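SusD superfamily protein (Bacteroides fragilis NCTC 9343, PDB 3NQP) probably binds glycans at the outer membrane of the bacterium, as other members of the SusD family do. Local coordinates at residues 260-271 and 374-385. Sequence-based numbering, arbitrary orientation.
Sequences KANDEIIFAIRF and CGDYIFYRLPWV
Ile265-Ile269 and Tyr377-Arg381 pair as an antiparallel two-stranded sheet, kinked on both strands by classic beta bulges: Tyr380 O accepts from the backbone N of Ile266 and Phe267, and Phe267 O from those of Phe379 and Tyr380. Past the bulges Ile269 N donates to Tyr377 O at 2.7 Å. Small Ala268 suits its close non-hydrogen-bonded pairing with Ile378, whose CD1 meets Ile265 CD1 at 3.8 Å on the same face. On the face carrying Phe267, Ile269 and Tyr377, the slender CG1 branch of Ile269 sits over the Phe379 ring, 3.4 Å from its CZ, a CH-pi contact. Phe271 turns its edge toward the face of Tyr377 in an offset edge-to-face pair, the planes 75° apart. Helices 21-37 and 39-48 pack on this aromatic side while helix 251-255 touches Ile378 and Arg381, placing the small sheet among the helices of this mainly helical SusD-family protein. Beyond the strand, the two oxygens of buried Asp376 serve two cations and a backbone N-H. Asp376 OD1 takes Lys260 NZ at 2.7 Å and Phe271 N from opposite faces of the carboxylate plane. Asp376 OD2 offers its syn lone pair to Arg270 NE at 2.8 Å, the guanidinium nearly coplanar with it. Arg270 bends at chi2 and chi3 (53° and 51°) to curl back there, whereas the long, extended chain of Lys260 also reaches Cys374 O. A water links Asp376 OD2 to Ala261 N. At the other end Glu264 OE2 receives Arg381 NH1 at 2.9 Å; Arg412 also pairs with this glutamate, and Glu445 and Glu449 with the arginine, probably balancing buried charge where helix 382-396 begins.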
loop_
_atom_site.group_PDB
_atom_site.type_symbol
_atom_site.label_atom_id
_atom_site.label_comp_id
_atom_site.label_asym_id
_atom_site.label_seq_id
_atom_site.Cartn_x
_atom_site.Cartn_y
_atom_site.Cartn_z
ATOM N N LYS A 260 8.260 16.763 -2.625
ATOM C CA LYS A 260 8.504 15.355 -2.928
ATOM C C LYS A 260 9.858 14.898 -2.474
ATOM O O LYS A 260 10.766 15.699 -2.297
ATOM C CB LYS A 260 8.372 15.080 -4.449
ATOM C CG LYS A 260 6.951 15.244 -4.937
ATOM C CD LYS A 260 6.831 14.926 -6.430
ATOM C CE LYS A 260 5.364 15.015 -6.917
ATOM N NZ LYS A 260 5.355 14.347 -8.280
ATOM N N ALA A 261 9.981 13.606 -2.292
ATOM C CA ALA A 261 11.252 12.968 -1.872
ATOM C C ALA A 261 11.809 13.587 -0.596
ATOM O O ALA A 261 13.014 13.690 -0.400
ATOM C CB ALA A 261 12.274 13.035 -3.015
ATOM N N ASN A 262 10.907 13.959 0.295
ATOM C CA ASN A 262 11.283 14.489 1.621
ATOM C C ASN A 262 11.836 13.419 2.563
ATOM O O ASN A 262 11.862 12.221 2.253
ATOM C CB ASN A 262 10.089 15.178 2.232
ATOM C CG ASN A 262 8.926 14.242 2.412
ATOM O OD1 ASN A 262 8.987 13.351 3.275
ATOM N ND2 ASN A 262 7.841 14.422 1.602
ATOM N N ASP A 263 12.294 13.857 3.725
ATOM C CA ASP A 263 13.062 13.002 4.642
ATOM C C ASP A 263 12.253 11.852 5.290
ATOM O O ASP A 263 12.827 10.965 5.878
ATOM C CB ASP A 263 13.716 13.884 5.761
ATOM C CG ASP A 263 14.901 14.704 5.248
ATOM O OD1 ASP A 263 15.305 14.529 4.084
ATOM O OD2 ASP A 263 15.420 15.507 6.021
ATOM N N GLU A 264 10.931 11.886 5.214
ATOM C CA GLU A 264 10.101 10.790 5.761
ATOM C C GLU A 264 9.979 9.663 4.765
ATOM O O GLU A 264 9.650 8.543 5.119
ATOM C CB GLU A 264 8.710 11.335 6.076
ATOM C CG GLU A 264 7.800 10.351 6.776
ATOM C CD GLU A 264 6.569 11.019 7.394
ATOM O OE1 GLU A 264 6.691 12.136 7.992
ATOM O OE2 GLU A 264 5.491 10.396 7.364
ATOM N N ILE A 265 10.182 9.958 3.489
ATOM C CA ILE A 265 9.952 8.983 2.440
ATOM C C ILE A 265 11.190 8.124 2.244
ATOM O O ILE A 265 12.303 8.627 2.285
ATOM C CB ILE A 265 9.560 9.684 1.110
ATOM C CG1 ILE A 265 8.151 10.347 1.231
ATOM C CG2 ILE A 265 9.548 8.695 -0.088
ATOM C CD1 ILE A 265 7.759 11.129 -0.025
ATOM N N ILE A 266 10.974 6.822 2.052
ATOM C CA ILE A 266 12.017 5.865 1.721
ATOM C C ILE A 266 11.975 5.567 0.205
ATOM O O ILE A 266 12.961 5.751 -0.499
ATOM C CB ILE A 266 11.851 4.527 2.484
ATOM C CG1 ILE A 266 12.232 4.664 3.961
ATOM C CG2 ILE A 266 12.789 3.500 1.915
ATOM C CD1 ILE A 266 11.134 4.769 4.976
ATOM N N PHE A 267 10.822 5.145 -0.287
ATOM C CA PHE A 267 10.640 4.907 -1.719
ATOM C C PHE A 267 9.216 5.290 -2.169
ATOM O O PHE A 267 8.224 4.903 -1.531
ATOM C CB PHE A 267 10.994 3.460 -2.124
ATOM C CG PHE A 267 10.694 3.197 -3.554
ATOM C CD1 PHE A 267 11.555 3.634 -4.534
ATOM C CD2 PHE A 267 9.527 2.530 -3.930
ATOM C CE1 PHE A 267 11.273 3.433 -5.880
ATOM C CE2 PHE A 267 9.221 2.366 -5.283
ATOM C CZ PHE A 267 10.107 2.817 -6.248
ATOM N N ALA A 268 9.133 6.089 -3.247
ATOM C CA ALA A 268 7.866 6.511 -3.832
ATOM C C ALA A 268 7.921 6.352 -5.361
ATOM O O ALA A 268 9.007 6.436 -5.943
ATOM C CB ALA A 268 7.600 8.009 -3.492
ATOM N N ILE A 269 6.741 6.130 -5.964
ATOM C CA ILE A 269 6.527 6.138 -7.393
ATOM C C ILE A 269 6.320 7.596 -7.854
ATOM O O ILE A 269 5.431 8.276 -7.373
ATOM C CB ILE A 269 5.274 5.326 -7.765
ATOM C CG1 ILE A 269 5.455 3.829 -7.411
ATOM C CG2 ILE A 269 4.881 5.531 -9.233
ATOM C CD1 ILE A 269 6.597 3.119 -8.141
ATOM N N ARG A 270 7.135 8.039 -8.789
ATOM C CA ARG A 270 7.085 9.406 -9.356
ATOM C C ARG A 270 6.030 9.559 -10.444
ATOM O O ARG A 270 6.074 8.880 -11.479
ATOM C CB ARG A 270 8.482 9.776 -9.906
ATOM C CG ARG A 270 8.630 11.191 -10.562
ATOM C CD ARG A 270 8.147 12.337 -9.632
ATOM N NE ARG A 270 8.708 12.329 -8.275
ATOM C CZ ARG A 270 9.904 12.786 -7.941
ATOM N NH1 ARG A 270 10.736 13.286 -8.862
ATOM N NH2 ARG A 270 10.295 12.693 -6.685
ATOM N N PHE A 271 5.061 10.449 -10.189
ATOM C CA PHE A 271 4.130 10.908 -11.200
ATOM C C PHE A 271 4.593 12.333 -11.517
ATOM O O PHE A 271 5.063 13.035 -10.632
ATOM C CB PHE A 271 2.666 10.810 -10.694
ATOM C CG PHE A 271 2.136 9.374 -10.712
ATOM C CD1 PHE A 271 1.776 8.760 -11.918
ATOM C CD2 PHE A 271 2.074 8.630 -9.567
ATOM C CE1 PHE A 271 1.349 7.443 -11.957
ATOM C CE2 PHE A 271 1.672 7.324 -9.586
ATOM C CZ PHE A 271 1.296 6.713 -10.791
ATOM N N CYS A 374 -0.527 14.617 -9.972
ATOM C CA CYS A 374 0.847 14.155 -9.973
ATOM C C CYS A 374 1.384 13.917 -8.573
ATOM O O CYS A 374 2.588 13.999 -8.351
ATOM C CB CYS A 374 1.736 15.132 -10.766
ATOM S SG CYS A 374 1.820 16.789 -10.064
ATOM N N GLY A 375 0.500 13.635 -7.602
ATOM C CA GLY A 375 0.962 13.172 -6.293
ATOM C C GLY A 375 1.751 11.857 -6.425
ATOM O O GLY A 375 1.337 10.976 -7.156
ATOM N N ASP A 376 2.896 11.733 -5.770
ATOM C CA ASP A 376 3.691 10.500 -5.905
ATOM C C ASP A 376 3.020 9.389 -5.112
ATOM O O ASP A 376 2.333 9.653 -4.104
ATOM C CB ASP A 376 5.110 10.690 -5.354
ATOM C CG ASP A 376 6.065 11.407 -6.335
ATOM O OD1 ASP A 376 5.637 11.769 -7.461
ATOM O OD2 ASP A 376 7.260 11.602 -5.934
ATOM N N TYR A 377 3.181 8.144 -5.568
ATOM C CA TYR A 377 2.631 7.001 -4.815
ATOM C C TYR A 377 3.695 6.446 -3.842
ATOM O O TYR A 377 4.625 5.740 -4.258
ATOM C CB TYR A 377 2.089 5.925 -5.801
ATOM C CG TYR A 377 0.582 5.945 -5.965
ATOM C CD1 TYR A 377 -0.100 7.129 -6.231
ATOM C CD2 TYR A 377 -0.179 4.805 -5.764
ATOM C CE1 TYR A 377 -1.468 7.145 -6.347
ATOM C CE2 TYR A 377 -1.547 4.833 -5.841
ATOM C CZ TYR A 377 -2.192 5.982 -6.129
ATOM O OH TYR A 377 -3.563 5.975 -6.166
ATOM N N ILE A 378 3.576 6.784 -2.558
ATOM C CA ILE A 378 4.602 6.392 -1.560
ATOM C C ILE A 378 4.342 4.946 -1.227
ATOM O O ILE A 378 3.199 4.609 -0.892
ATOM C CB ILE A 378 4.480 7.233 -0.259
ATOM C CG1 ILE A 378 4.611 8.719 -0.610
ATOM C CG2 ILE A 378 5.493 6.702 0.814
ATOM C CD1 ILE A 378 4.286 9.731 0.482
ATOM N N PHE A 379 5.360 4.093 -1.375
ATOM C CA PHE A 379 5.287 2.702 -0.985
ATOM C C PHE A 379 5.821 2.495 0.434
ATOM O O PHE A 379 5.232 1.742 1.179
ATOM C CB PHE A 379 6.085 1.818 -1.960
ATOM C CG PHE A 379 5.419 1.592 -3.279
ATOM C CD1 PHE A 379 4.205 2.170 -3.609
ATOM C CD2 PHE A 379 6.052 0.802 -4.212
ATOM C CE1 PHE A 379 3.614 1.911 -4.848
ATOM C CE2 PHE A 379 5.470 0.535 -5.437
ATOM C CZ PHE A 379 4.267 1.078 -5.760
ATOM N N TYR A 380 6.930 3.143 0.800
ATOM C CA TYR A 380 7.443 3.063 2.176
ATOM C C TYR A 380 7.789 4.457 2.679
ATOM O O TYR A 380 8.509 5.165 1.985
ATOM C CB TYR A 380 8.700 2.232 2.266
ATOM C CG TYR A 380 8.532 0.826 1.833
ATOM C CD1 TYR A 380 7.729 -0.048 2.583
ATOM C CD2 TYR A 380 9.114 0.350 0.672
ATOM C CE1 TYR A 380 7.548 -1.329 2.228
ATOM C CE2 TYR A 380 8.928 -0.996 0.291
ATOM C CZ TYR A 380 8.130 -1.824 1.076
ATOM O OH TYR A 380 7.911 -3.158 0.773
ATOM N N ARG A 381 7.277 4.820 3.858
ATOM C CA ARG A 381 7.746 6.025 4.578
ATOM C C ARG A 381 7.904 5.719 6.092
ATOM O O ARG A 381 7.510 4.648 6.569
ATOM C CB ARG A 381 6.806 7.189 4.305
ATOM C CG ARG A 381 5.397 6.958 4.644
ATOM C CD ARG A 381 4.571 8.218 4.404
ATOM N NE ARG A 381 3.164 7.987 4.684
ATOM C CZ ARG A 381 2.530 8.246 5.840
ATOM N NH1 ARG A 381 3.135 8.764 6.900
ATOM N NH2 ARG A 381 1.247 7.974 5.934
ATOM N N LEU A 382 8.511 6.622 6.836
ATOM C CA LEU A 382 9.010 6.261 8.163
ATOM C C LEU A 382 7.931 5.784 9.162
ATOM O O LEU A 382 8.196 4.836 9.880
ATOM C CB LEU A 382 9.841 7.424 8.750
ATOM C CG LEU A 382 10.877 7.089 9.806
ATOM C CD1 LEU A 382 11.940 6.123 9.144
ATOM C CD2 LEU A 382 11.504 8.430 10.342
ATOM N N PRO A 383 6.725 6.425 9.246
ATOM C CA PRO A 383 5.752 5.892 10.203
ATOM C C PRO A 383 5.317 4.432 9.935
ATOM O O PRO A 383 4.900 3.719 10.876
ATOM C CB PRO A 383 4.531 6.850 10.082
ATOM C CG PRO A 383 5.128 8.154 9.594
ATOM C CD PRO A 383 6.246 7.663 8.629
ATOM N N TRP A 384 5.417 3.985 8.691
ATOM C CA TRP A 384 5.209 2.551 8.381
ATOM C C TRP A 384 6.259 1.716 9.117
ATOM O O TRP A 384 5.952 0.643 9.640
ATOM C CB TRP A 384 5.201 2.294 6.861
ATOM C CG TRP A 384 5.063 0.833 6.483
ATOM C CD1 TRP A 384 3.914 0.157 6.228
ATOM C CD2 TRP A 384 6.114 -0.085 6.311
ATOM N NE1 TRP A 384 4.179 -1.151 5.930
ATOM C CE2 TRP A 384 5.532 -1.331 5.990
ATOM C CE3 TRP A 384 7.512 0.006 6.436
ATOM C CZ2 TRP A 384 6.297 -2.481 5.774
ATOM C CZ3 TRP A 384 8.261 -1.103 6.188
ATOM C CH2 TRP A 384 7.664 -2.333 5.871
ATOM N N VAL A 385 7.493 2.204 9.169
ATOM C CA VAL A 385 8.586 1.453 9.794
ATOM C C VAL A 385 8.265 1.355 11.295
ATOM O O VAL A 385 8.291 0.265 11.899
ATOM C CB VAL A 385 10.003 2.026 9.485
ATOM C CG1 VAL A 385 11.040 1.249 10.253
ATOM C CG2 VAL A 385 10.321 2.048 7.922
HETATM O O HOH W 1 7.780 11.941 -3.264
#